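Local coordinates for diacylglycerol O-acyltransferase (PDB 6CHJ), which probably transfers the acyl group of an acyl-CoA to diacylglycerol or, as a wax ester synthase, to a long-chain alcohol, at residues D38-L43 and R126-Y131; A273-L278 and D318-G323; V421-I426 and D440-G445. All blocks are in the same frame, centred on the assembly; numbering follows the deposited sequence.

Contact 1. Residues D38-L43 and R126-Y131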
ATOM      1  N   ASP B  38       5.724  24.043  15.144  1.00 75.10           N
ATOM      2  CA  ASP B  38       5.823  22.592  15.085  1.00 65.85           C
ATOM      3  C   ASP B  38       4.552  21.918  15.597  1.00 67.37           C
ATOM      4  O   ASP B  38       4.606  20.842  16.195  1.00 70.08           O
ATOM      5  CB  ASP B  38       7.041  22.118  15.875  1.00 78.17           C
ATOM      6  CG  ASP B  38       6.903  22.348  17.393  1.00 77.77           C
ATOM      7  OD1 ASP B  38       6.022  23.126  17.833  1.00 77.32           O
ATOM      8  OD2 ASP B  38       7.691  21.732  18.149  1.00 76.66           O
ATOM      9  N   TYR B  39       3.387  22.522  15.325  1.00 69.67           N
ATOM     10  CA  TYR B  39       2.135  22.073  15.944  1.00 65.60           C
ATOM     11  C   TYR B  39       1.732  20.665  15.518  1.00 60.30           C
ATOM     12  O   TYR B  39       1.086  19.950  16.295  1.00 65.67           O
ATOM     13  CB  TYR B  39       0.990  23.042  15.619  1.00 62.34           C
ATOM     14  CG  TYR B  39      -0.384  22.463  15.899  1.00 59.21           C
ATOM     15  CD1 TYR B  39      -0.836  22.288  17.200  1.00 58.08           C
ATOM     16  CD2 TYR B  39      -1.223  22.068  14.856  1.00 58.67           C
ATOM     17  CE1 TYR B  39      -2.094  21.754  17.462  1.00 59.75           C
ATOM     18  CE2 TYR B  39      -2.477  21.522  15.104  1.00 54.78           C
ATOM     19  CZ  TYR B  39      -2.911  21.367  16.410  1.00 62.17           C
ATOM     20  OH  TYR B  39      -4.159  20.818  16.663  1.00 61.35           O
ATOM     21  N   VAL B  40       2.061  20.245  14.298  1.00 54.64           N
ATOM     22  CA  VAL B  40       1.586  18.932  13.874  1.00 62.16           C
ATOM     23  C   VAL B  40       2.376  17.836  14.585  1.00 62.70           C
ATOM     24  O   VAL B  40       1.791  16.895  15.140  1.00 59.06           O
ATOM     25  CB  VAL B  40       1.621  18.785  12.340  1.00 58.64           C
ATOM     26  CG1 VAL B  40       0.862  17.545  11.917  1.00 57.31           C
ATOM     27  CG2 VAL B  40       0.971  20.009  11.679  1.00 58.49           C
ATOM     28  N   ALA B  41       3.708  17.981  14.652  1.00 59.90           N
ATOM     29  CA  ALA B  41       4.505  16.995  15.383  1.00 58.18           C
ATOM     30  C   ALA B  41       4.037  16.867  16.831  1.00 59.84           C
ATOM     31  O   ALA B  41       3.933  15.748  17.359  1.00 61.77           O
ATOM     32  CB  ALA B  41       5.986  17.350  15.308  1.00 60.31           C
ATOM     33  N   GLN B  42       3.697  17.996  17.474  1.00 65.40           N
ATOM     34  CA  GLN B  42       3.064  17.949  18.795  1.00 65.24           C
ATOM     35  C   GLN B  42       1.774  17.140  18.761  1.00 61.78           C
ATOM     36  O   GLN B  42       1.496  16.358  19.679  1.00 62.71           O
ATOM     37  CB  GLN B  42       2.763  19.366  19.301  1.00 67.69           C
ATOM     38  CG  GLN B  42       3.951  20.298  19.369  1.00 74.42           C
ATOM     39  CD  GLN B  42       3.986  21.174  20.612  1.00 79.89           C
ATOM     40  OE1 GLN B  42       3.236  22.155  20.733  1.00 79.27           O
ATOM     41  NE2 GLN B  42       4.877  20.833  21.538  1.00 90.74           N
ATOM     42  N   LEU B  43       0.955  17.341  17.717  1.00 62.12           N
ATOM     43  CA  LEU B  43      -0.329  16.645  17.631  1.00 61.10           C
ATOM     44  C   LEU B  43      -0.133  15.139  17.483  1.00 59.81           C
ATOM     45  O   LEU B  43      -0.831  14.335  18.128  1.00 51.15           O
ATOM     46  CB  LEU B  43      -1.152  17.192  16.462  1.00 56.28           C
ATOM     47  CG  LEU B  43      -2.451  16.434  16.159  1.00 61.83           C
ATOM     48  CD1 LEU B  43      -3.278  16.262  17.420  1.00 56.82           C
ATOM     49  CD2 LEU B  43      -3.273  17.133  15.053  1.00 58.51           C
ATOM     50  N   ARG B 126       0.879  26.710   7.136  1.00 63.85           N
ATOM     51  CA  ARG B 126       0.327  26.415   8.460  1.00 65.79           C
ATOM     52  C   ARG B 126      -0.997  25.652   8.353  1.00 65.24           C
ATOM     53  O   ARG B 126      -1.997  25.967   9.008  1.00 62.02           O
ATOM     54  CB  ARG B 126       0.186  27.699   9.298  1.00 70.37           C
ATOM     55  CG  ARG B 126       1.537  28.383   9.634  1.00 60.19           C
ATOM     56  CD  ARG B 126       1.420  29.656  10.517  1.00 61.54           C
ATOM     57  NE  ARG B 126       0.600  29.444  11.706  1.00 56.47           N
ATOM     58  CZ  ARG B 126       1.084  29.091  12.894  1.00 66.00           C
ATOM     59  NH1 ARG B 126       2.394  28.891  13.046  1.00 64.04           N
ATOM     60  NH2 ARG B 126       0.254  28.908  13.923  1.00 61.79           N
ATOM     61  N   GLN B 127      -0.985  24.615   7.520  1.00 68.55           N
ATOM     62  CA  GLN B 127      -2.075  23.661   7.440  1.00 61.14           C
ATOM     63  C   GLN B 127      -1.534  22.258   7.671  1.00 62.53           C
ATOM     64  O   GLN B 127      -0.340  22.002   7.509  1.00 66.04           O
ATOM     65  CB  GLN B 127      -2.778  23.741   6.081  1.00 61.37           C
ATOM     66  CG  GLN B 127      -3.129  25.155   5.667  1.00 64.49           C
ATOM     67  CD  GLN B 127      -4.363  25.221   4.776  1.00 69.09           C
ATOM     68  OE1 GLN B 127      -5.498  25.194   5.260  1.00 69.54           O
ATOM     69  NE2 GLN B 127      -4.144  25.323   3.468  1.00 62.05           N
ATOM     70  N   PHE B 128      -2.433  21.353   8.055  1.00 62.92           N
ATOM     71  CA  PHE B 128      -2.154  19.928   8.081  1.00 61.06           C
ATOM     72  C   PHE B 128      -3.360  19.177   7.511  1.00 60.56           C
ATOM     73  O   PHE B 128      -4.407  19.771   7.228  1.00 55.51           O
ATOM     74  CB  PHE B 128      -1.800  19.466   9.497  1.00 59.41           C
ATOM     75  CG  PHE B 128      -2.934  19.539  10.472  1.00 50.37           C
ATOM     76  CD1 PHE B 128      -3.619  18.390  10.832  1.00 51.21           C
ATOM     77  CD2 PHE B 128      -3.278  20.738  11.065  1.00 57.29           C
ATOM     78  CE1 PHE B 128      -4.659  18.429  11.731  1.00 46.55           C
ATOM     79  CE2 PHE B 128      -4.316  20.795  11.978  1.00 57.66           C
ATOM     80  CZ  PHE B 128      -5.005  19.630  12.315  1.00 55.29           C
ATOM     81  N   ALA B 129      -3.209  17.853   7.343  1.00 52.75           N
ATOM     82  CA  ALA B 129      -4.239  17.048   6.693  1.00 58.67           C
ATOM     83  C   ALA B 129      -4.469  15.739   7.439  1.00 53.83           C
ATOM     84  O   ALA B 129      -3.563  15.185   8.064  1.00 60.47           O
ATOM     85  CB  ALA B 129      -3.887  16.733   5.229  1.00 54.42           C
ATOM     86  N   LEU B 130      -5.698  15.244   7.364  1.00 48.51           N
ATOM     87  CA  LEU B 130      -6.014  13.888   7.790  1.00 54.13           C
ATOM     88  C   LEU B 130      -6.477  13.121   6.564  1.00 50.34           C
ATOM     89  O   LEU B 130      -7.448  13.526   5.911  1.00 42.07           O
ATOM     90  CB  LEU B 130      -7.098  13.848   8.868  1.00 47.14           C
ATOM     91  CG  LEU B 130      -6.760  14.024  10.340  1.00 60.48           C
ATOM     92  CD1 LEU B 130      -7.908  13.458  11.155  1.00 58.96           C
ATOM     93  CD2 LEU B 130      -5.400  13.395  10.741  1.00 55.35           C
ATOM     94  N   TYR B 131      -5.793  12.020   6.257  1.00 49.36           N
ATOM     95  CA  TYR B 131      -6.281  11.057   5.281  1.00 44.62           C
ATOM     96  C   TYR B 131      -6.695   9.797   6.016  1.00 46.12           C
ATOM     97  O   TYR B 131      -5.843   9.102   6.582  1.00 53.49           O
ATOM     98  CB  TYR B 131      -5.253  10.729   4.203  1.00 41.40           C
ATOM     99  CG  TYR B 131      -5.705   9.523   3.386  1.00 44.24           C
ATOM    100  CD1 TYR B 131      -6.750   9.630   2.449  1.00 46.60           C
ATOM    101  CD2 TYR B 131      -5.133   8.276   3.600  1.00 49.51           C
ATOM    102  CE1 TYR B 131      -7.184   8.528   1.732  1.00 50.09           C
ATOM    103  CE2 TYR B 131      -5.561   7.161   2.902  1.00 57.95           C
ATOM    104  CZ  TYR B 131      -6.579   7.286   1.967  1.00 49.10           C
ATOM    105  OH  TYR B 131      -6.945   6.158   1.295  1.00 45.24           O
TER
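The Y39 ring turns its edge to the F128 ring in an offset edge-to-face pair, with centroids 5.8 Å apart and planes meeting at 64°. The closest approach is from Y39 CE2, 3.7 Å from F128 CE2, which lies near the plane of the tyrosine ring. L43 reaches another part of the same phenylalanine, crossing it at about a right angle with CD2 at 3.8 Å from F128 CE1 and a little farther from CZ. V40 meets the base of the ring, its CG2 3.6 Å from F128 CB. The contact is a helix laid on a sheet face in the CoA-dependent acyltransferase fold: the axes of residues 39-43 and 127-131 approach to 9.9 Å, with N-to-C directions 34° apart. On that face F128 also stacks on F29 of strand 22-30, and V40 reaches L119 of strand 115-121, while A129 points away and packs on L96 of helix 93-105. With chi1 at 67°, CG of F128 sits between the backbone N and the carbonyl carbon, and the ring stands up toward the helix where the tyrosine edge and the leucine methyl can both meet it.

Contact 2. Residues A273-L278 and D318-G323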
ATOM      1  N   ALA B 273     -16.891  18.803 -17.608  1.00 51.95           N
ATOM      2  CA  ALA B 273     -15.537  18.300 -17.368  1.00 51.68           C
ATOM      3  C   ALA B 273     -15.296  16.988 -18.101  1.00 51.22           C
ATOM      4  O   ALA B 273     -14.246  16.804 -18.735  1.00 51.63           O
ATOM      5  CB  ALA B 273     -15.279  18.137 -15.867  1.00 45.81           C
ATOM      6  N   LEU B 274     -16.259  16.061 -18.031  1.00 48.26           N
ATOM      7  CA  LEU B 274     -16.081  14.776 -18.700  1.00 52.60           C
ATOM      8  C   LEU B 274     -15.977  14.964 -20.201  1.00 53.86           C
ATOM      9  O   LEU B 274     -15.196  14.275 -20.871  1.00 48.46           O
ATOM     10  CB  LEU B 274     -17.245  13.840 -18.374  1.00 53.61           C
ATOM     11  CG  LEU B 274     -17.216  13.101 -17.037  1.00 55.63           C
ATOM     12  CD1 LEU B 274     -18.589  12.545 -16.728  1.00 51.21           C
ATOM     13  CD2 LEU B 274     -16.143  11.986 -17.033  1.00 53.56           C
ATOM     14  N   ARG B 275     -16.776  15.889 -20.741  1.00 53.41           N
ATOM     15  CA  ARG B 275     -16.753  16.176 -22.166  1.00 53.97           C
ATOM     16  C   ARG B 275     -15.389  16.709 -22.580  1.00 50.18           C
ATOM     17  O   ARG B 275     -14.761  16.182 -23.506  1.00 49.86           O
ATOM     18  CB  ARG B 275     -17.873  17.170 -22.502  1.00 54.13           C
ATOM     19  CG  ARG B 275     -17.947  17.566 -23.961  1.00 52.27           C
ATOM     20  CD  ARG B 275     -19.040  18.598 -24.196  1.00 55.06           C
ATOM     21  NE  ARG B 275     -18.728  19.403 -25.368  1.00 57.32           N
ATOM     22  CZ  ARG B 275     -18.913  19.011 -26.625  1.00 60.10           C
ATOM     23  NH1 ARG B 275     -19.461  17.833 -26.883  1.00 56.55           N
ATOM     24  NH2 ARG B 275     -18.566  19.811 -27.630  1.00 63.00           N
ATOM     25  N   THR B 276     -14.903  17.739 -21.887  1.00 46.76           N
ATOM     26  CA  THR B 276     -13.593  18.289 -22.216  1.00 51.32           C
ATOM     27  C   THR B 276     -12.508  17.228 -22.107  1.00 54.56           C
ATOM     28  O   THR B 276     -11.631  17.131 -22.980  1.00 53.33           O
ATOM     29  CB  THR B 276     -13.264  19.470 -21.299  1.00 57.30           C
ATOM     30  OG1 THR B 276     -14.416  20.305 -21.143  1.00 55.33           O
ATOM     31  CG2 THR B 276     -12.117  20.304 -21.890  1.00 56.18           C
ATOM     32  N   TYR B 277     -12.556  16.411 -21.041  1.00 55.02           N
ATOM     33  CA  TYR B 277     -11.506  15.419 -20.839  1.00 51.09           C
ATOM     34  C   TYR B 277     -11.464  14.411 -21.986  1.00 54.30           C
ATOM     35  O   TYR B 277     -10.381  14.065 -22.479  1.00 57.58           O
ATOM     36  CB  TYR B 277     -11.684  14.712 -19.493  1.00 50.17           C
ATOM     37  CG  TYR B 277     -10.620  13.665 -19.283  1.00 49.85           C
ATOM     38  CD1 TYR B 277      -9.414  13.990 -18.662  1.00 54.82           C
ATOM     39  CD2 TYR B 277     -10.790  12.367 -19.748  1.00 47.40           C
ATOM     40  CE1 TYR B 277      -8.416  13.042 -18.484  1.00 55.82           C
ATOM     41  CE2 TYR B 277      -9.791  11.411 -19.584  1.00 56.21           C
ATOM     42  CZ  TYR B 277      -8.613  11.757 -18.950  1.00 56.48           C
ATOM     43  OH  TYR B 277      -7.628  10.820 -18.790  1.00 58.29           O
ATOM     44  N   LEU B 278     -12.629  13.929 -22.435  1.00 51.91           N
ATOM     45  CA  LEU B 278     -12.631  12.895 -23.463  1.00 55.08           C
ATOM     46  C   LEU B 278     -12.338  13.461 -24.844  1.00 56.07           C
ATOM     47  O   LEU B 278     -11.726  12.783 -25.679  1.00 56.48           O
ATOM     48  CB  LEU B 278     -13.970  12.157 -23.459  1.00 56.68           C
ATOM     49  CG  LEU B 278     -14.187  11.280 -22.226  1.00 51.76           C
ATOM     50  CD1 LEU B 278     -15.661  10.921 -22.050  1.00 50.17           C
ATOM     51  CD2 LEU B 278     -13.336  10.039 -22.328  1.00 52.93           C
ATOM     52  N   ASP B 318     -22.685  14.994 -25.801  1.00 59.92           N
ATOM     53  CA  ASP B 318     -22.730  15.272 -27.232  1.00 63.66           C
ATOM     54  C   ASP B 318     -23.212  16.682 -27.540  1.00 64.15           C
ATOM     55  O   ASP B 318     -23.228  17.074 -28.711  1.00 67.54           O
ATOM     56  CB  ASP B 318     -23.645  14.256 -27.922  1.00 62.19           C
ATOM     57  CG  ASP B 318     -25.102  14.446 -27.546  1.00 64.69           C
ATOM     58  OD1 ASP B 318     -25.974  14.334 -28.436  1.00 72.35           O
ATOM     59  OD2 ASP B 318     -25.383  14.727 -26.365  1.00 61.89           O
ATOM     60  N   VAL B 319     -23.621  17.443 -26.524  1.00 63.70           N
ATOM     61  CA  VAL B 319     -24.134  18.801 -26.682  1.00 62.03           C
ATOM     62  C   VAL B 319     -22.991  19.787 -26.468  1.00 64.11           C
ATOM     63  O   VAL B 319     -22.187  19.623 -25.543  1.00 64.98           O
ATOM     64  CB  VAL B 319     -25.284  19.061 -25.685  1.00 63.53           C
ATOM     65  CG1 VAL B 319     -25.858  20.466 -25.845  1.00 61.53           C
ATOM     66  CG2 VAL B 319     -26.369  17.973 -25.800  1.00 53.68           C
ATOM     67  N   GLN B 320     -22.926  20.831 -27.301  1.00 70.21           N
ATOM     68  CA  GLN B 320     -21.782  21.744 -27.277  1.00 70.55           C
ATOM     69  C   GLN B 320     -21.998  22.983 -26.413  1.00 67.92           C
ATOM     70  O   GLN B 320     -21.126  23.346 -25.625  1.00 68.34           O
ATOM     71  CB  GLN B 320     -21.408  22.176 -28.694  1.00 72.60           C
ATOM     72  CG  GLN B 320     -20.037  22.804 -28.738  1.00 76.36           C
ATOM     73  CD  GLN B 320     -19.537  23.036 -30.145  1.00 92.50           C
ATOM     74  OE1 GLN B 320     -20.007  22.396 -31.087  1.00 97.79           O
ATOM     75  NE2 GLN B 320     -18.580  23.956 -30.300  1.00 87.27           N
ATOM     76  N   GLU B 321     -23.123  23.665 -26.552  1.00 68.31           N
ATOM     77  CA  GLU B 321     -23.325  24.841 -25.719  1.00 68.05           C
ATOM     78  C   GLU B 321     -23.641  24.432 -24.282  1.00 66.17           C
ATOM     79  O   GLU B 321     -24.314  23.427 -24.023  1.00 60.96           O
ATOM     80  CB  GLU B 321     -24.439  25.738 -26.273  1.00 71.55           C
ATOM     81  CG  GLU B 321     -24.293  27.193 -25.820  1.00 73.12           C
ATOM     82  CD  GLU B 321     -25.620  27.816 -25.417  1.00 82.25           C
ATOM     83  OE1 GLU B 321     -26.676  27.177 -25.657  1.00 81.30           O
ATOM     84  OE2 GLU B 321     -25.608  28.941 -24.855  1.00 89.24           O
ATOM     85  N   ALA B 322     -23.147  25.240 -23.344  1.00 63.15           N
ATOM     86  CA  ALA B 322     -23.242  24.893 -21.932  1.00 60.49           C
ATOM     87  C   ALA B 322     -24.668  25.053 -21.409  1.00 60.15           C
ATOM     88  O   ALA B 322     -25.161  24.197 -20.662  1.00 58.38           O
ATOM     89  CB  ALA B 322     -22.252  25.744 -21.135  1.00 53.91           C
ATOM     90  N   GLY B 323     -25.344  26.146 -21.775  1.00 64.09           N
ATOM     91  CA  GLY B 323     -26.717  26.337 -21.322  1.00 60.26           C
ATOM     92  C   GLY B 323     -27.657  25.264 -21.843  1.00 53.27           C
ATOM     93  O   GLY B 323     -28.549  24.802 -21.132  1.00 57.76           O
TER
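R275 spans the gap between helix 262-280 and the loop before helix 322-338, and its path explains the contact. CB leaves the helix toward the loop, and with CG anti to the backbone N (chi1 179°) and the chain extended as far as NE, the first carbons serve as a spacer across backbones whose nearest CA atoms, R275 and D318, are 7.9 Å apart. The first atom to meet the loop is CD, 3.6 Å from V319 O. NE is slightly nearer, 3.5 Å from V319 O, but the N-H is poorly aimed and makes no hydrogen bond. CZ and NH1 are also close, because V319 O stands 3.2 Å above the guanidinium plane, displaced toward its rim. The oxygen therefore lies over a face of the cation, where any attraction is probably electrostatic rather than a hydrogen bond. V319 O instead accepts from R325 NE, and the R275 and R325 guanidinium groups lie close to each other.

At the tip, the two terminal nitrogens part. NH1 passes the backbone of D318, 4.0 Å from its C atom, and donates a hydrogen bond to T317 O, the preceding carbonyl. No salt bridge forms with D318, whose OD2 is 6.7 Å from NH1. NH2 lies 3.5 Å from Q320 CG, and Q320 CA stands over the same guanidinium face as V319 O. The loop thus lays its backbone across the flat cation. E321 follows at the N-cap position of helix 322-338, and A322 packs on helix 437-453. R275 thus joins helix 262-280 to the connection between strand 310-314 and helix 322-338, in the C-terminal half of a CoA-dependent acyltransferase fold.

Contact 3. Residues V421-I426 and D440-G445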
ATOM      1  N   VAL B 421     -18.972  23.461  -2.213  1.00 58.70           N
ATOM      2  CA  VAL B 421     -19.279  22.121  -2.702  1.00 60.05           C
ATOM      3  C   VAL B 421     -17.951  21.441  -3.021  1.00 54.03           C
ATOM      4  O   VAL B 421     -17.065  22.049  -3.639  1.00 50.28           O
ATOM      5  CB  VAL B 421     -20.229  22.161  -3.924  1.00 53.62           C
ATOM      6  CG1 VAL B 421     -20.166  20.885  -4.733  1.00 55.50           C
ATOM      7  CG2 VAL B 421     -21.662  22.385  -3.458  1.00 60.93           C
ATOM      8  N   GLU B 422     -17.805  20.196  -2.577  1.00 50.37           N
ATOM      9  CA  GLU B 422     -16.517  19.511  -2.577  1.00 53.83           C
ATOM     10  C   GLU B 422     -16.521  18.391  -3.608  1.00 54.75           C
ATOM     11  O   GLU B 422     -17.417  17.535  -3.593  1.00 52.92           O
ATOM     12  CB  GLU B 422     -16.233  18.939  -1.190  1.00 62.12           C
ATOM     13  CG  GLU B 422     -16.586  19.911  -0.076  1.00 60.71           C
ATOM     14  CD  GLU B 422     -15.472  20.898   0.146  1.00 59.61           C
ATOM     15  OE1 GLU B 422     -15.198  21.686  -0.781  1.00 62.89           O
ATOM     16  OE2 GLU B 422     -14.865  20.886   1.232  1.00 62.98           O
ATOM     17  N   PHE B 423     -15.529  18.400  -4.498  1.00 47.74           N
ATOM     18  CA  PHE B 423     -15.428  17.406  -5.561  1.00 52.95           C
ATOM     19  C   PHE B 423     -14.292  16.448  -5.239  1.00 54.80           C
ATOM     20  O   PHE B 423     -13.145  16.883  -5.097  1.00 54.53           O
ATOM     21  CB  PHE B 423     -15.172  18.051  -6.924  1.00 52.45           C
ATOM     22  CG  PHE B 423     -16.399  18.609  -7.588  1.00 53.86           C
ATOM     23  CD1 PHE B 423     -16.917  18.009  -8.731  1.00 57.03           C
ATOM     24  CD2 PHE B 423     -17.014  19.759  -7.095  1.00 54.40           C
ATOM     25  CE1 PHE B 423     -18.036  18.539  -9.378  1.00 57.46           C
ATOM     26  CE2 PHE B 423     -18.136  20.299  -7.733  1.00 56.21           C
ATOM     27  CZ  PHE B 423     -18.639  19.694  -8.874  1.00 59.13           C
ATOM     28  N   GLY B 424     -14.609  15.151  -5.145  1.00 51.63           N
ATOM     29  CA  GLY B 424     -13.582  14.127  -5.084  1.00 46.28           C
ATOM     30  C   GLY B 424     -13.611  13.199  -6.285  1.00 48.33           C
ATOM     31  O   GLY B 424     -14.545  12.404  -6.437  1.00 47.01           O
ATOM     32  N   LEU B 425     -12.592  13.288  -7.140  1.00 44.99           N
ATOM     33  CA  LEU B 425     -12.441  12.447  -8.319  1.00 40.06           C
ATOM     34  C   LEU B 425     -11.319  11.442  -8.059  1.00 50.89           C
ATOM     35  O   LEU B 425     -10.163  11.838  -7.866  1.00 48.03           O
ATOM     36  CB  LEU B 425     -12.119  13.292  -9.551  1.00 42.70           C
ATOM     37  CG  LEU B 425     -12.956  14.568  -9.765  1.00 53.27           C
ATOM     38  CD1 LEU B 425     -12.683  15.178 -11.118  1.00 50.40           C
ATOM     39  CD2 LEU B 425     -14.433  14.306  -9.616  1.00 51.33           C
ATOM     40  N   ILE B 426     -11.655  10.149  -8.056  1.00 51.21           N
ATOM     41  CA  ILE B 426     -10.676   9.073  -7.893  1.00 49.11           C
ATOM     42  C   ILE B 426     -10.703   8.205  -9.148  1.00 49.72           C
ATOM     43  O   ILE B 426     -11.778   7.830  -9.632  1.00 48.25           O
ATOM     44  CB  ILE B 426     -10.941   8.236  -6.626  1.00 43.62           C
ATOM     45  CG1 ILE B 426      -9.800   7.248  -6.385  1.00 45.26           C
ATOM     46  CG2 ILE B 426     -12.301   7.545  -6.681  1.00 44.22           C
ATOM     47  CD1 ILE B 426      -8.620   7.857  -5.690  1.00 43.31           C
ATOM     48  N   ASP B 440      -9.630  21.672 -13.633  1.00 54.90           N
ATOM     49  CA  ASP B 440      -9.760  22.852 -14.474  1.00 55.22           C
ATOM     50  C   ASP B 440     -10.946  22.717 -15.413  1.00 56.41           C
ATOM     51  O   ASP B 440     -11.608  23.715 -15.711  1.00 54.68           O
ATOM     52  CB  ASP B 440      -8.484  23.080 -15.282  1.00 61.87           C
ATOM     53  CG  ASP B 440      -7.241  23.042 -14.428  1.00 63.81           C
ATOM     54  OD1 ASP B 440      -7.140  23.852 -13.478  1.00 70.83           O
ATOM     55  OD2 ASP B 440      -6.370  22.190 -14.703  1.00 63.00           O
ATOM     56  N   TYR B 441     -11.254  21.490 -15.846  1.00 55.20           N
ATOM     57  CA  TYR B 441     -12.381  21.289 -16.752  1.00 53.65           C
ATOM     58  C   TYR B 441     -13.709  21.482 -16.031  1.00 55.29           C
ATOM     59  O   TYR B 441     -14.668  21.999 -16.620  1.00 55.86           O
ATOM     60  CB  TYR B 441     -12.307  19.905 -17.396  1.00 55.87           C
ATOM     61  CG  TYR B 441     -11.034  19.643 -18.186  1.00 59.63           C
ATOM     62  CD1 TYR B 441     -10.211  20.692 -18.594  1.00 55.52           C
ATOM     63  CD2 TYR B 441     -10.665  18.339 -18.535  1.00 56.53           C
ATOM     64  CE1 TYR B 441      -9.055  20.458 -19.320  1.00 59.31           C
ATOM     65  CE2 TYR B 441      -9.506  18.096 -19.263  1.00 59.33           C
ATOM     66  CZ  TYR B 441      -8.702  19.167 -19.646  1.00 61.55           C
ATOM     67  OH  TYR B 441      -7.547  18.942 -20.358  1.00 63.66           O
ATOM     68  N   LEU B 442     -13.791  21.082 -14.758  1.00 53.87           N
ATOM     69  CA  LEU B 442     -14.984  21.412 -13.983  1.00 53.04           C
ATOM     70  C   LEU B 442     -15.122  22.919 -13.840  1.00 55.93           C
ATOM     71  O   LEU B 442     -16.221  23.472 -13.985  1.00 55.30           O
ATOM     72  CB  LEU B 442     -14.946  20.768 -12.598  1.00 50.76           C
ATOM     73  CG  LEU B 442     -15.035  19.253 -12.423  1.00 57.20           C
ATOM     74  CD1 LEU B 442     -14.376  18.823 -11.087  1.00 49.66           C
ATOM     75  CD2 LEU B 442     -16.470  18.759 -12.518  1.00 46.63           C
ATOM     76  N   GLU B 443     -14.009  23.598 -13.556  1.00 56.41           N
ATOM     77  CA  GLU B 443     -14.061  25.028 -13.299  1.00 55.38           C
ATOM     78  C   GLU B 443     -14.413  25.776 -14.578  1.00 52.85           C
ATOM     79  O   GLU B 443     -15.203  26.724 -14.557  1.00 56.70           O
ATOM     80  CB  GLU B 443     -12.723  25.489 -12.691  1.00 55.48           C
ATOM     81  CG  GLU B 443     -12.453  26.999 -12.725  1.00 51.85           C
ATOM     82  CD  GLU B 443     -13.473  27.822 -11.929  1.00 57.53           C
ATOM     83  OE1 GLU B 443     -14.035  27.304 -10.936  1.00 53.16           O
ATOM     84  OE2 GLU B 443     -13.713  28.996 -12.298  1.00 57.58           O
ATOM     85  N   GLN B 444     -13.890  25.311 -15.708  1.00 55.07           N
ATOM     86  CA  GLN B 444     -14.232  25.891 -16.993  1.00 49.33           C
ATOM     87  C   GLN B 444     -15.712  25.650 -17.330  1.00 61.98           C
ATOM     88  O   GLN B 444     -16.379  26.527 -17.905  1.00 55.88           O
ATOM     89  CB  GLN B 444     -13.293  25.308 -18.052  1.00 49.97           C
ATOM     90  CG  GLN B 444     -13.526  25.780 -19.487  1.00 61.34           C
ATOM     91  CD  GLN B 444     -13.038  24.783 -20.521  1.00 67.71           C
ATOM     92  OE1 GLN B 444     -12.487  23.731 -20.172  1.00 72.02           O
ATOM     93  NE2 GLN B 444     -13.244  25.098 -21.798  1.00 62.95           N
ATOM     94  N   GLY B 445     -16.249  24.475 -16.960  1.00 59.55           N
ATOM     95  CA  GLY B 445     -17.664  24.210 -17.185  1.00 50.72           C
ATOM     96  C   GLY B 445     -18.565  25.183 -16.443  1.00 56.04           C
ATOM     97  O   GLY B 445     -19.586  25.631 -16.972  1.00 54.36           O
TER
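L442 meets F423 and L425 in a wholly apolar, buried helix-on-sheet contact. In the C-terminal half of this CoA-dependent acyltransferase fold, strand 420-428 forms an antiparallel hairpin with strand 410-417 within a mixed sheet, and helix 437-453 returns across one face of it. The evidence is in the directions of the side chains. F423 and L425, two residues apart on the strand, both point toward the helix, whereas the intervening G424 adds no side chain; L442 alone answers from residues 440-445, one leucine against two strand positions. The phenylalanine and the helix leucine cross obliquely, and both methyls of L442 meet the CD1-CE1 bond of the ring: CD1 is 3.6 Å from F423 CD1, and CD2 is 3.5 Å from F423 CE1. A chi1 of -80° sets the ring beside the backbone N of its own residue, and from there it also reaches W246 in an edge-to-face pair and V266 and M269 of helix 262-280. Cutting F423 back to an alanine is likely to leave both methyls of L442 without their aromatic partner and to open a gap toward W246, V266 and M269. L425 approaches L442 differently, tip to tip, with its CD1 4.0 Å from L442 CD1.

From the N terminus the three contacts close in series, none enclosing or crossing another. Contact 1 closes first, over 82 intervening residues, tying helix 39-49 to the six-stranded sheet that contains strand 127-135. Contact 2 then brings helix 262-280 against the loop leading into helix 322-338, with 39 residues between. Contact 3 closes last, over 13 residues, joining the strand and helix near the C terminus. Contact 1 does not touch the others, its centre about 26 Å from that of contact 3 and about 39 Å from that of contact 2. Contacts 2 and 3 adjoin: A273 CB lies 3.5 Å from L442 N, and Y441 packs along A273, T276 and Y277, so helices 262-280 and 437-453 link them directly.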